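Local coordinates for protein putative peptidase (Clostridium acetobutylicum, PDB 3K9T) that binds one zinc ion per subunit of a homotrimer and probably acts in making modified polysaccharides, with no peptidase activity expected despite its aminopeptidase-like fold, at residues S219-F224 / I232-R237; D273-K278 / Y351-N356. All blocks are in the same frame, centred on the assembly; numbering follows the deposited sequence.

Interaction 1 of 2, residues S219-F224 / I232-R237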
loop_
_atom_site.group_PDB
_atom_site.type_symbol
_atom_site.label_atom_id
_atom_site.label_comp_id
_atom_site.label_asym_id
_atom_site.label_seq_id
_atom_site.Cartn_x
_atom_site.Cartn_y
_atom_site.Cartn_z
ATOM N N SER A 219 -17.367 -29.306 7.710
ATOM C CA SER A 219 -17.755 -30.358 6.811
ATOM C C SER A 219 -16.857 -30.199 5.611
ATOM O O SER A 219 -16.409 -29.094 5.327
ATOM C CB SER A 219 -19.220 -30.242 6.411
ATOM O OG SER A 219 -20.060 -30.598 7.498
ATOM N N TYR A 220 -16.559 -31.318 4.955
ATOM C CA TYR A 220 -15.672 -31.344 3.822
ATOM C C TYR A 220 -16.311 -32.110 2.680
ATOM O O TYR A 220 -16.840 -33.184 2.893
ATOM C CB TYR A 220 -14.335 -31.985 4.221
ATOM C CG TYR A 220 -13.527 -31.113 5.119
ATOM C CD1 TYR A 220 -13.823 -31.040 6.485
ATOM C CD2 TYR A 220 -12.459 -30.345 4.615
ATOM C CE1 TYR A 220 -13.093 -30.228 7.324
ATOM C CE2 TYR A 220 -11.700 -29.520 5.455
ATOM C CZ TYR A 220 -12.046 -29.450 6.812
ATOM O OH TYR A 220 -11.337 -28.653 7.676
ATOM N N ARG A 221 -16.263 -31.541 1.480
ATOM C CA ARG A 221 -16.777 -32.188 0.291
ATOM C C ARG A 221 -15.686 -32.309 -0.727
ATOM O O ARG A 221 -14.971 -31.351 -0.997
ATOM C CB ARG A 221 -17.895 -31.385 -0.304
ATOM C CG ARG A 221 -18.609 -32.049 -1.491
ATOM C CD ARG A 221 -19.730 -31.129 -2.047
ATOM N NE ARG A 221 -20.650 -30.743 -0.979
ATOM C CZ ARG A 221 -21.593 -31.536 -0.458
ATOM N NH1 ARG A 221 -21.786 -32.755 -0.927
ATOM N NH2 ARG A 221 -22.375 -31.104 0.533
ATOM N N PHE A 222 -15.570 -33.491 -1.325
ATOM C CA PHE A 222 -14.528 -33.728 -2.299
ATOM C C PHE A 222 -15.191 -34.083 -3.615
ATOM O O PHE A 222 -15.870 -35.080 -3.690
ATOM C CB PHE A 222 -13.662 -34.869 -1.847
ATOM C CG PHE A 222 -13.058 -34.685 -0.519
ATOM C CD1 PHE A 222 -13.797 -34.934 0.631
ATOM C CD2 PHE A 222 -11.727 -34.321 -0.401
ATOM C CE1 PHE A 222 -13.227 -34.784 1.906
ATOM C CE2 PHE A 222 -11.145 -34.171 0.856
ATOM C CZ PHE A 222 -11.904 -34.398 2.020
ATOM N N LEU A 223 -14.967 -33.271 -4.646
ATOM C CA LEU A 223 -15.585 -33.453 -5.958
ATOM C C LEU A 223 -14.559 -33.953 -6.959
ATOM O O LEU A 223 -13.503 -33.350 -7.116
ATOM C CB LEU A 223 -16.175 -32.135 -6.437
ATOM C CG LEU A 223 -16.912 -32.213 -7.756
ATOM C CD1 LEU A 223 -18.155 -33.095 -7.618
ATOM C CD2 LEU A 223 -17.261 -30.805 -8.189
ATOM N N PHE A 224 -14.866 -35.083 -7.597
ATOM C CA PHE A 224 -14.074 -35.620 -8.704
ATOM C C PHE A 224 -14.958 -35.598 -9.980
ATOM O O PHE A 224 -15.879 -36.395 -10.130
ATOM C CB PHE A 224 -13.638 -37.037 -8.435
ATOM C CG PHE A 224 -12.820 -37.224 -7.215
ATOM C CD1 PHE A 224 -13.417 -37.309 -5.964
ATOM C CD2 PHE A 224 -11.456 -37.433 -7.313
ATOM C CE1 PHE A 224 -12.642 -37.556 -4.823
ATOM C CE2 PHE A 224 -10.688 -37.693 -6.180
ATOM C CZ PHE A 224 -11.284 -37.748 -4.940
ATOM N N ILE A 232 -19.650 -27.404 -13.706
ATOM C CA ILE A 232 -20.922 -26.744 -14.093
ATOM C C ILE A 232 -22.090 -27.687 -13.777
ATOM O O ILE A 232 -23.051 -27.287 -13.142
ATOM C CB ILE A 232 -20.936 -26.310 -15.586
ATOM C CG1 ILE A 232 -19.822 -25.282 -15.851
ATOM C CG2 ILE A 232 -22.306 -25.688 -15.966
ATOM C CD1 ILE A 232 -19.617 -24.934 -17.330
ATOM N N THR A 233 -21.967 -28.958 -14.165
ATOM C CA THR A 233 -22.978 -29.951 -13.830
ATOM C C THR A 233 -23.227 -30.061 -12.329
ATOM O O THR A 233 -24.386 -30.099 -11.884
ATOM C CB THR A 233 -22.610 -31.321 -14.379
ATOM O OG1 THR A 233 -22.479 -31.216 -15.805
ATOM C CG2 THR A 233 -23.684 -32.384 -14.001
ATOM N N TRP A 234 -22.151 -30.091 -11.550
ATOM C CA TRP A 234 -22.297 -30.219 -10.125
ATOM C C TRP A 234 -22.989 -29.002 -9.536
ATOM O O TRP A 234 -23.914 -29.145 -8.737
ATOM C CB TRP A 234 -20.960 -30.452 -9.439
ATOM C CG TRP A 234 -21.133 -30.671 -7.987
ATOM C CD1 TRP A 234 -21.445 -31.857 -7.353
ATOM C CD2 TRP A 234 -21.064 -29.684 -6.980
ATOM N NE1 TRP A 234 -21.556 -31.656 -6.002
ATOM C CE2 TRP A 234 -21.347 -30.327 -5.742
ATOM C CE3 TRP A 234 -20.823 -28.308 -6.995
ATOM C CZ2 TRP A 234 -21.365 -29.639 -4.530
ATOM C CZ3 TRP A 234 -20.836 -27.620 -5.784
ATOM C CH2 TRP A 234 -21.103 -28.293 -4.570
ATOM N N LEU A 235 -22.536 -27.807 -9.930
ATOM C CA LEU A 235 -23.142 -26.556 -9.443
ATOM C C LEU A 235 -24.636 -26.515 -9.818
ATOM O O LEU A 235 -25.471 -26.093 -9.021
ATOM C CB LEU A 235 -22.381 -25.316 -9.965
ATOM C CG LEU A 235 -21.025 -25.059 -9.317
ATOM C CD1 LEU A 235 -20.176 -24.019 -10.048
ATOM C CD2 LEU A 235 -21.226 -24.661 -7.858
ATOM N N SER A 236 -24.974 -27.007 -11.007
ATOM C CA SER A 236 -26.366 -26.943 -11.471
ATOM C C SER A 236 -27.237 -27.881 -10.642
ATOM O O SER A 236 -28.432 -27.709 -10.565
ATOM C CB SER A 236 -26.504 -27.266 -12.984
ATOM O OG SER A 236 -26.403 -28.660 -13.268
ATOM N N ARG A 237 -26.619 -28.867 -10.018
ATOM C CA ARG A 237 -27.358 -29.838 -9.231
ATOM C C ARG A 237 -27.283 -29.581 -7.735
ATOM O O ARG A 237 -27.884 -30.324 -6.972
ATOM C CB ARG A 237 -26.850 -31.247 -9.587
ATOM C CG ARG A 237 -27.280 -31.672 -11.010
ATOM C CD ARG A 237 -26.353 -32.681 -11.656
ATOM N NE ARG A 237 -26.257 -33.884 -10.852
ATOM C CZ ARG A 237 -27.139 -34.875 -10.846
ATOM N NH1 ARG A 237 -28.227 -34.834 -11.615
ATOM N NH2 ARG A 237 -26.937 -35.911 -10.048
#

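Interaction 2 of 2, residues D273-K278 / Y351-N356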
loop_
_atom_site.group_PDB
_atom_site.type_symbol
_atom_site.label_atom_id
_atom_site.label_comp_id
_atom_site.label_asym_id
_atom_site.label_seq_id
_atom_site.Cartn_x
_atom_site.Cartn_y
_atom_site.Cartn_z
ATOM N N ASP A 273 -7.339 -17.527 1.228
ATOM C CA ASP A 273 -6.113 -16.877 0.682
ATOM C C ASP A 273 -5.143 -16.570 1.792
ATOM O O ASP A 273 -3.931 -16.841 1.676
ATOM C CB ASP A 273 -6.434 -15.542 -0.002
ATOM C CG ASP A 273 -7.340 -15.694 -1.215
ATOM O OD1 ASP A 273 -7.092 -16.600 -2.048
ATOM O OD2 ASP A 273 -8.305 -14.898 -1.325
ATOM N N LYS A 274 -5.683 -15.983 2.864
ATOM C CA LYS A 274 -4.887 -15.572 4.011
ATOM C C LYS A 274 -4.310 -16.806 4.667
ATOM O O LYS A 274 -3.147 -16.806 5.081
ATOM C CB LYS A 274 -5.729 -14.728 4.984
ATOM C CG LYS A 274 -6.197 -13.402 4.386
ATOM C CD LYS A 274 -5.594 -12.161 4.963
ATOM C CE LYS A 274 -6.463 -11.631 6.140
ATOM N NZ LYS A 274 -6.315 -10.119 6.357
ATOM N N ILE A 275 -5.101 -17.877 4.740
ATOM C CA ILE A 275 -4.619 -19.110 5.396
ATOM C C ILE A 275 -3.512 -19.742 4.540
ATOM O O ILE A 275 -2.413 -20.018 5.026
ATOM C CB ILE A 275 -5.737 -20.144 5.625
ATOM C CG1 ILE A 275 -6.625 -19.722 6.786
ATOM C CG2 ILE A 275 -5.159 -21.544 5.881
ATOM C CD1 ILE A 275 -7.829 -20.638 6.935
ATOM N N VAL A 276 -3.796 -19.976 3.267
ATOM C CA VAL A 276 -2.768 -20.606 2.430
ATOM C C VAL A 276 -1.465 -19.771 2.372
ATOM O O VAL A 276 -0.387 -20.335 2.443
ATOM C CB VAL A 276 -3.273 -20.953 0.994
ATOM C CG1 VAL A 276 -2.081 -21.390 0.107
ATOM C CG2 VAL A 276 -4.376 -22.049 1.081
ATOM N N GLU A 277 -1.554 -18.445 2.278
ATOM C CA GLU A 277 -0.310 -17.652 2.152
ATOM C C GLU A 277 0.476 -17.668 3.467
ATOM O O GLU A 277 1.685 -17.673 3.441
ATOM C CB GLU A 277 -0.587 -16.239 1.658
ATOM C CG GLU A 277 -1.203 -16.205 0.239
ATOM C CD GLU A 277 -1.860 -14.876 -0.066
ATOM O OE1 GLU A 277 -1.274 -13.840 0.309
ATOM O OE2 GLU A 277 -2.956 -14.860 -0.671
ATOM N N LYS A 278 -0.226 -17.760 4.600
ATOM C CA LYS A 278 0.410 -17.837 5.905
ATOM C C LYS A 278 1.107 -19.174 6.122
ATOM O O LYS A 278 2.174 -19.220 6.751
ATOM C CB LYS A 278 -0.612 -17.576 7.029
ATOM C CG LYS A 278 -0.001 -17.309 8.425
ATOM C CD LYS A 278 0.999 -16.140 8.406
ATOM C CE LYS A 278 1.351 -15.716 9.817
ATOM N NZ LYS A 278 2.635 -14.989 9.909
ATOM N N TYR A 351 -5.449 -28.061 8.877
ATOM C CA TYR A 351 -5.188 -27.803 10.301
ATOM C C TYR A 351 -5.421 -26.317 10.627
ATOM O O TYR A 351 -6.010 -26.007 11.643
ATOM C CB TYR A 351 -3.749 -28.196 10.672
ATOM C CG TYR A 351 -3.329 -27.860 12.099
ATOM C CD1 TYR A 351 -2.914 -26.567 12.457
ATOM C CD2 TYR A 351 -3.328 -28.833 13.084
ATOM C CE1 TYR A 351 -2.527 -26.276 13.756
ATOM C CE2 TYR A 351 -2.928 -28.548 14.400
ATOM C CZ TYR A 351 -2.523 -27.275 14.725
ATOM O OH TYR A 351 -2.145 -26.992 16.015
ATOM N N THR A 352 -4.983 -25.404 9.765
ATOM C CA THR A 352 -5.154 -23.960 10.033
ATOM C C THR A 352 -6.641 -23.551 9.963
ATOM O O THR A 352 -7.157 -22.813 10.810
ATOM C CB THR A 352 -4.269 -23.109 9.083
ATOM O OG1 THR A 352 -2.912 -23.574 9.144
ATOM C CG2 THR A 352 -4.303 -21.640 9.470
ATOM N N ILE A 353 -7.326 -24.044 8.947
ATOM C CA ILE A 353 -8.741 -23.779 8.778
ATOM C C ILE A 353 -9.487 -24.186 10.030
ATOM O O ILE A 353 -10.305 -23.440 10.535
ATOM C CB ILE A 353 -9.320 -24.583 7.597
ATOM C CG1 ILE A 353 -8.830 -24.023 6.274
ATOM C CG2 ILE A 353 -10.870 -24.606 7.629
ATOM C CD1 ILE A 353 -9.081 -25.007 5.123
ATOM N N GLU A 354 -9.188 -25.382 10.518
ATOM C CA GLU A 354 -9.901 -25.954 11.655
ATOM C C GLU A 354 -9.631 -25.248 12.981
ATOM O O GLU A 354 -10.538 -25.064 13.773
ATOM C CB GLU A 354 -9.485 -27.411 11.781
ATOM C CG GLU A 354 -10.087 -28.303 10.742
ATOM C CD GLU A 354 -11.495 -28.699 11.077
ATOM O OE1 GLU A 354 -11.716 -29.093 12.234
ATOM O OE2 GLU A 354 -12.374 -28.616 10.181
ATOM N N ASN A 355 -8.373 -24.860 13.207
ATOM C CA ASN A 355 -7.953 -24.222 14.459
ATOM C C ASN A 355 -7.909 -22.693 14.482
ATOM O O ASN A 355 -7.367 -22.121 15.428
ATOM C CB ASN A 355 -6.577 -24.763 14.888
ATOM C CG ASN A 355 -6.621 -26.233 15.258
ATOM O OD1 ASN A 355 -7.363 -26.623 16.148
ATOM N ND2 ASN A 355 -5.814 -27.057 14.572
ATOM N N ASN A 356 -8.466 -22.037 13.466
ATOM C CA ASN A 356 -8.491 -20.573 13.403
ATOM C C ASN A 356 -9.610 -20.008 14.264
ATOM O O ASN A 356 -10.558 -19.424 13.750
ATOM C CB ASN A 356 -8.665 -20.062 11.953
ATOM C CG ASN A 356 -8.476 -18.544 11.833
ATOM O OD1 ASN A 356 -7.773 -17.953 12.638
ATOM N ND2 ASN A 356 -9.092 -17.919 10.822
#

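Interaction 1 of 2, residues S219-F224 / I232-R237
Leu-223 and Arg-221, two alternate residues of the strand 219-225, meet the indole of Trp-234 on the helix 229-237, and the whole contact is made by this one aromatic side chain reaching down to the sheet.

The apolar part belongs to Leu-223, whose two methyls both lie on the same side of the indole plane, against its pyrrole end. CD1 of Leu-223 approaches CD1 of Trp-234 at 3.5 Å. CD2 of Leu-223 lies over one face of the ring system, displaced toward its rim, in an off-centre CH-pi contact 4.3 Å from the centroid of the five-membered ring. Trp-234 has CG anti to the backbone N (chi1 -176°), which swings the indole off the helix toward the strand; the backbones remain well apart, the closest CA atoms, those of Leu-223 and Trp-234, being 8.5 Å from each other.

Arg-221 supplies the second part, again through carbon. Its CD sits 3.3 Å from CZ2 of Trp-234, at the benzo end of the indole, and the guanidinium plane is inclined by 38° to the ring. The chain is extended as far as CD and then bends at chi3, which carries the charged end past the indole to two salt bridges, NE with Glu-181 and NH1 with Glu-171, carboxylates that probably stabilise the charge of this buried arginine.

Tyr-169 of the strand 166-174 also meets the indole, its ring nearly perpendicular to that of Trp-234, whereas Phe-222 and Phe-224 project from the other side of the strand 219-225 toward the helix 194-211. Helices on both faces of a mixed sheet make the three-layer alpha/beta/alpha sandwich of the zinc exopeptidase clan.

Interaction 2 of 2, residues D273-K278 / Y351-N356
The helices 271-282 and 336-355 come close at Ile-275 and Thr-352, whose CA atoms stand 6.7 Å apart, close enough for the Ile-275 side chain to reach the backbone of the second helix. Ile-275 carries the contact from its side, and both of its branches take part. The shorter branch, CG2, bears chiefly on Thr-352, 3.7 Å from CB and equally far from the methyl CG2 of that residue, which CG1 of Ile-275 also touches; the two side chains pass alongside each other in opposite directions. The terminal CD1 of Ile-275 goes on along the second helix to the next residue, where it rests 3.6 Å from CG1 of Ile-353 and 3.8 Å from its CA. Here the isoleucine side chains are crossed at about a right angle. With CG1 of Ile-275 anti to the carbonyl carbon (chi1 -75°) and chi2 extended at 173°, the terminal methyl is carried out to the backbone of the second helix.

The contact is thus a small apolar junction between two helices of the aminopeptidase-like region, and at the same place that region meets the permutated winged helix-turn-helix domain: Leu-406 on the helix 405-412 packs against Ile-275, and Phe-416 on the helix 416-428 against Thr-352.

With the hydroxyl turned back to the carbonyl of Glu-348, one turn earlier, CB and CG2 of Thr-352 are what face Ile-275. Farther along the second segment, the amide nitrogen ND2 of Asn-355 stands over the centre of the Tyr-351 ring, 3.1 Å above its plane, and also makes a weak bond to the Tyr-351 carbonyl. The next residue, Asn-356, directs its ND2 to the carboxylate of Glu-271 at the start of the other helix.

Followed from the N terminus, interaction 1 comes first and closes a short loop, with seven residues between 219-224 and 232-237. Interaction 2 opens only afterwards and closes a much longer one, 72 residues lying between 273-278 and 351-356. The two loops therefore stand in series, neither enclosing nor crossing the other. Although their centres are about 22 Å apart, they are joined at one point: OH of Tyr-220 lies 2.7 Å from OE2 of Glu-354, a probable hydrogen bond linking the sheet to the helix 336-355. Local sheet-to-helix packing is thus connected with the helices facing the winged helix-turn-helix domain.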